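Local coordinates for Glp_546_48378_50642 (PDB 2QVW), which cleaves double-stranded RNA into pieces of 21 to 23 base pairs, which direct the selective destruction of matching RNAs in RNA interference, at residues Ser84-Gly89 with Phe109-Phe114; Tyr97-Phe102 with Ala301-Leu306. All coordinates share one frame; numbering follows the deposited sequence.

Contact 1 of 2, residues Ser84-Gly89 with Phe109-Phe114; sequences SWTEIG and FATLAF
F109 and T86 meet where the short helix 85-90 packs against strand 112-117, an edge strand of the antiparallel sheet in the N-terminal domain, and the loop leading into it; the axes of 85-89 and 112-114 run at 113°. F109 touches T86 through its CB, 3.9 Å from T86 CG2, and the ring beyond CB turns off from the helix. At A110 the chain offers a carbonyl: T86 OG1 donates to A110 O over 2.9 Å, in the carbonyl plane and on a lone pair. A threonine suits this first turn, since its hydroxyl binds the incoming chain while its methyl faces F109. Here the hydroxyl stands beside the backbone N (chi1 -63°) and the methyl anti to that N, which puts OG1 near A110 O and CG2 near F109. L112 also packs on A271 and I274 of helix 267-284, and its CG rests 3.5 Å from W85 CB. The small A113 points away, onto helix 60-77, and F114 returns to the interface. Its ring meets the broad indole of W85 in a T-shaped (edge-to-face) stack, the planes at 84° and the six-membered rings 4.8 Å apart between centroids; F114 CE2 lies over the centre of the six-membered ring of W85, 3.6 Å above its plane.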
# COMPACT_ATOMS: atom_id res chain seq x y z
N SER A 84 -17.97 -22.40 14.42
CA SER A 84 -16.69 -21.82 14.79
C SER A 84 -16.15 -21.04 13.62
O SER A 84 -15.79 -21.62 12.61
CB SER A 84 -15.70 -22.91 15.17
OG SER A 84 -14.50 -22.35 15.68
N TRP A 85 -16.11 -19.71 13.75
CA TRP A 85 -15.60 -18.85 12.69
C TRP A 85 -14.16 -19.22 12.35
O TRP A 85 -13.80 -19.36 11.18
CB TRP A 85 -15.64 -17.39 13.14
CG TRP A 85 -17.01 -16.92 13.49
CD1 TRP A 85 -17.44 -16.50 14.72
CD2 TRP A 85 -18.13 -16.79 12.60
NE1 TRP A 85 -18.76 -16.10 14.65
CE2 TRP A 85 -19.21 -16.27 13.36
CE3 TRP A 85 -18.33 -17.05 11.24
CZ2 TRP A 85 -20.46 -16.01 12.80
CZ3 TRP A 85 -19.57 -16.80 10.68
CH2 TRP A 85 -20.63 -16.28 11.47
N THR A 86 -13.34 -19.37 13.39
CA THR A 86 -11.94 -19.73 13.22
C THR A 86 -11.79 -21.04 12.45
O THR A 86 -10.86 -21.21 11.68
CB THR A 86 -11.27 -19.89 14.60
OG1 THR A 86 -11.30 -18.64 15.28
CG2 THR A 86 -9.83 -20.36 14.45
N GLU A 87 -12.73 -21.95 12.66
CA GLU A 87 -12.71 -23.25 12.01
C GLU A 87 -13.25 -23.13 10.61
O GLU A 87 -12.66 -23.63 9.65
CB GLU A 87 -13.55 -24.25 12.82
CG GLU A 87 -13.37 -25.70 12.42
CD GLU A 87 -14.25 -26.63 13.24
OE1 GLU A 87 -14.15 -26.63 14.49
OE2 GLU A 87 -15.04 -27.37 12.61
N ILE A 88 -14.39 -22.46 10.48
CA ILE A 88 -15.01 -22.25 9.18
C ILE A 88 -13.95 -21.68 8.26
O ILE A 88 -13.94 -21.96 7.05
CB ILE A 88 -16.18 -21.24 9.25
CG1 ILE A 88 -17.30 -21.77 10.14
CG2 ILE A 88 -16.71 -20.97 7.86
CD1 ILE A 88 -18.49 -20.85 10.25
N GLY A 89 -13.06 -20.88 8.83
CA GLY A 89 -12.00 -20.27 8.04
C GLY A 89 -10.83 -21.18 7.70
O GLY A 89 -10.40 -21.21 6.56
N PHE A 109 -4.36 -18.13 15.05
CA PHE A 109 -5.52 -18.01 14.17
C PHE A 109 -6.53 -17.11 14.87
O PHE A 109 -7.18 -17.51 15.83
CB PHE A 109 -6.14 -19.39 13.89
CG PHE A 109 -5.38 -20.19 12.86
CD1 PHE A 109 -5.30 -19.77 11.54
CD2 PHE A 109 -4.74 -21.39 13.21
CE1 PHE A 109 -4.60 -20.52 10.58
CE2 PHE A 109 -4.04 -22.14 12.26
CZ PHE A 109 -3.97 -21.70 10.94
N ALA A 110 -6.64 -15.88 14.38
CA ALA A 110 -7.54 -14.90 14.95
C ALA A 110 -8.85 -15.50 15.42
O ALA A 110 -9.34 -16.48 14.87
CB ALA A 110 -7.82 -13.79 13.93
N THR A 111 -9.41 -14.89 16.45
CA THR A 111 -10.68 -15.32 17.01
C THR A 111 -11.65 -14.19 16.72
O THR A 111 -11.37 -13.03 17.03
CB THR A 111 -10.56 -15.49 18.52
OG1 THR A 111 -9.55 -16.46 18.81
CG2 THR A 111 -11.87 -15.94 19.12
N LEU A 112 -12.79 -14.51 16.11
CA LEU A 112 -13.77 -13.49 15.77
C LEU A 112 -15.20 -13.76 16.23
O LEU A 112 -15.65 -14.90 16.25
CB LEU A 112 -13.75 -13.23 14.25
CG LEU A 112 -13.88 -14.35 13.22
CD1 LEU A 112 -14.10 -13.76 11.85
CD2 LEU A 112 -12.63 -15.20 13.22
N ALA A 113 -15.90 -12.69 16.62
CA ALA A 113 -17.29 -12.77 17.07
C ALA A 113 -18.09 -11.59 16.51
O ALA A 113 -17.74 -10.43 16.72
CB ALA A 113 -17.35 -12.75 18.59
N PHE A 114 -19.17 -11.88 15.78
CA PHE A 114 -19.99 -10.84 15.18
C PHE A 114 -21.21 -10.49 16.02
O PHE A 114 -21.93 -11.36 16.50
CB PHE A 114 -20.44 -11.29 13.79
CG PHE A 114 -19.31 -11.62 12.87
CD1 PHE A 114 -18.48 -10.62 12.40
CD2 PHE A 114 -19.06 -12.92 12.49
CE1 PHE A 114 -17.41 -10.93 11.55
CE2 PHE A 114 -17.99 -13.24 11.65
CZ PHE A 114 -17.16 -12.24 11.18

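Contact 2 of 2, residues Tyr97-Phe102 with Ala301-Leu306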
# COMPACT_ATOMS: atom_id res chain seq x y z
N TYR A 97 -7.81 -18.71 -1.69
CA TYR A 97 -6.89 -17.77 -1.07
C TYR A 97 -6.40 -16.83 -2.17
O TYR A 97 -6.54 -17.13 -3.36
CB TYR A 97 -5.70 -18.49 -0.42
CG TYR A 97 -6.04 -19.35 0.78
CD1 TYR A 97 -6.73 -20.55 0.63
CD2 TYR A 97 -5.68 -18.96 2.07
CE1 TYR A 97 -7.05 -21.34 1.73
CE2 TYR A 97 -6.00 -19.74 3.18
CZ TYR A 97 -6.68 -20.93 3.01
OH TYR A 97 -7.02 -21.69 4.12
N THR A 98 -5.82 -15.70 -1.77
CA THR A 98 -5.31 -14.74 -2.73
C THR A 98 -4.04 -15.27 -3.38
O THR A 98 -3.66 -14.86 -4.48
CB THR A 98 -5.01 -13.40 -2.05
OG1 THR A 98 -6.18 -12.96 -1.36
CG2 THR A 98 -4.62 -12.36 -3.09
N PHE A 99 -3.38 -16.19 -2.68
CA PHE A 99 -2.18 -16.81 -3.19
C PHE A 99 -2.26 -18.29 -2.92
O PHE A 99 -1.55 -18.81 -2.07
CB PHE A 99 -0.96 -16.21 -2.50
CG PHE A 99 -0.83 -14.73 -2.70
CD1 PHE A 99 -0.43 -14.22 -3.93
CD2 PHE A 99 -1.16 -13.86 -1.67
CE1 PHE A 99 -0.37 -12.84 -4.13
CE2 PHE A 99 -1.09 -12.48 -1.86
CZ PHE A 99 -0.70 -11.97 -3.09
N PRO A 100 -3.16 -19.00 -3.63
CA PRO A 100 -3.38 -20.43 -3.49
C PRO A 100 -2.13 -21.29 -3.68
O PRO A 100 -2.14 -22.48 -3.38
CB PRO A 100 -4.45 -20.72 -4.54
CG PRO A 100 -4.18 -19.70 -5.59
CD PRO A 100 -3.96 -18.47 -4.75
N ARG A 101 -1.06 -20.69 -4.17
CA ARG A 101 0.18 -21.43 -4.40
C ARG A 101 1.15 -21.25 -3.24
O ARG A 101 2.22 -21.85 -3.23
CB ARG A 101 0.82 -20.98 -5.69
CG ARG A 101 0.01 -21.28 -6.93
CD ARG A 101 0.53 -20.44 -8.08
NE ARG A 101 1.99 -20.37 -8.08
CZ ARG A 101 2.71 -19.63 -8.91
NH1 ARG A 101 2.11 -18.89 -9.83
NH2 ARG A 101 4.03 -19.64 -8.82
N PHE A 102 0.77 -20.41 -2.28
CA PHE A 102 1.60 -20.12 -1.12
C PHE A 102 0.79 -20.14 0.15
O PHE A 102 0.57 -19.11 0.79
CB PHE A 102 2.25 -18.74 -1.26
CG PHE A 102 3.24 -18.66 -2.37
CD1 PHE A 102 4.43 -19.37 -2.30
CD2 PHE A 102 2.96 -17.92 -3.50
CE1 PHE A 102 5.33 -19.34 -3.35
CE2 PHE A 102 3.85 -17.88 -4.56
CZ PHE A 102 5.04 -18.59 -4.48
N ALA A 301 -1.32 -4.85 0.28
CA ALA A 301 -0.10 -4.34 -0.32
C ALA A 301 0.59 -5.45 -1.08
O ALA A 301 1.13 -5.24 -2.17
CB ALA A 301 0.81 -3.80 0.75
N ILE A 302 0.58 -6.65 -0.50
CA ILE A 302 1.20 -7.81 -1.10
C ILE A 302 0.38 -8.32 -2.27
O ILE A 302 0.92 -8.76 -3.28
CB ILE A 302 1.38 -8.94 -0.05
CG1 ILE A 302 2.57 -8.62 0.86
CG2 ILE A 302 1.59 -10.28 -0.74
CD1 ILE A 302 2.98 -9.75 1.78
N THR A 303 -0.93 -8.26 -2.13
CA THR A 303 -1.81 -8.71 -3.19
C THR A 303 -1.60 -7.83 -4.41
O THR A 303 -1.39 -8.32 -5.51
CB THR A 303 -3.27 -8.63 -2.77
OG1 THR A 303 -3.44 -9.34 -1.54
CG2 THR A 303 -4.14 -9.26 -3.83
N ALA A 304 -1.65 -6.52 -4.19
CA ALA A 304 -1.49 -5.56 -5.27
C ALA A 304 -0.15 -5.68 -5.99
O ALA A 304 -0.06 -5.45 -7.19
CB ALA A 304 -1.64 -4.16 -4.74
N GLY A 305 0.89 -6.02 -5.24
CA GLY A 305 2.20 -6.14 -5.83
C GLY A 305 2.47 -7.50 -6.42
O GLY A 305 3.36 -7.64 -7.26
N LEU A 306 1.70 -8.51 -6.00
CA LEU A 306 1.90 -9.87 -6.49
C LEU A 306 0.78 -10.41 -7.38
O LEU A 306 1.00 -11.34 -8.15
CB LEU A 306 2.11 -10.81 -5.31
CG LEU A 306 3.39 -10.53 -4.53
CD1 LEU A 306 3.40 -11.34 -3.27
CD2 LEU A 306 4.59 -10.86 -5.39
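F99 lays the far end of its ring against one flank of helix 295-306, spanning just over a turn from I302 to L306. Its CZ comes 3.4 Å from T303 CA, which lies at the ring edge near the ring plane, so the helix backbone itself is part of the seat. On one side of this point F99 CE2 meets the branch methyl CG2 of I302 at 3.6 Å; on the other, F99 CE1 meets L306 CB at 3.4 Å, the two side chains crossing at about a right angle. A phenylalanine fits because a flat, apolar ring can reach both residues at once. With CG anti to the carbonyl carbon (chi1 -60°), the ring projects from a type I beta turn, F99 to F102, closed by F102 N to F99 O.

T98 adds a second touch, its CG2 facing T303 CG2, while the same methyl lies above one face of F99, offset toward the rim. Its hydroxyl hydrogen-bonds to Y299 and D276, and it is the methyl that meets T303. The contact is buried and joins a loop of the N-terminal domain to residues 301-306, which lie in the first RNase III region, at the end of helix 295-306, with helix 267-284 alongside, where T280 and L284 also touch F99.

Overall arrangement
After the first four strands of the sheet and helix 60-77, the chain enters helix 85-90, passes through the loop holding 97-102, and reaches 109-114 at the start of strand 112-117; contact 1 closes this short, mostly irregular excursion of 19 intervening residues. Contact 2 starts inside that loop but closes only after 198 intervening residues, at 301-306, so the two cross rather than nest. Contact 1 thus holds together parts of the N-terminal domain, whereas contact 2 carries the same loop across to the first RNase III region. Their centres lie about 21 Å apart, joined by packing of G89 against Y97, and helix 267-284 borders both.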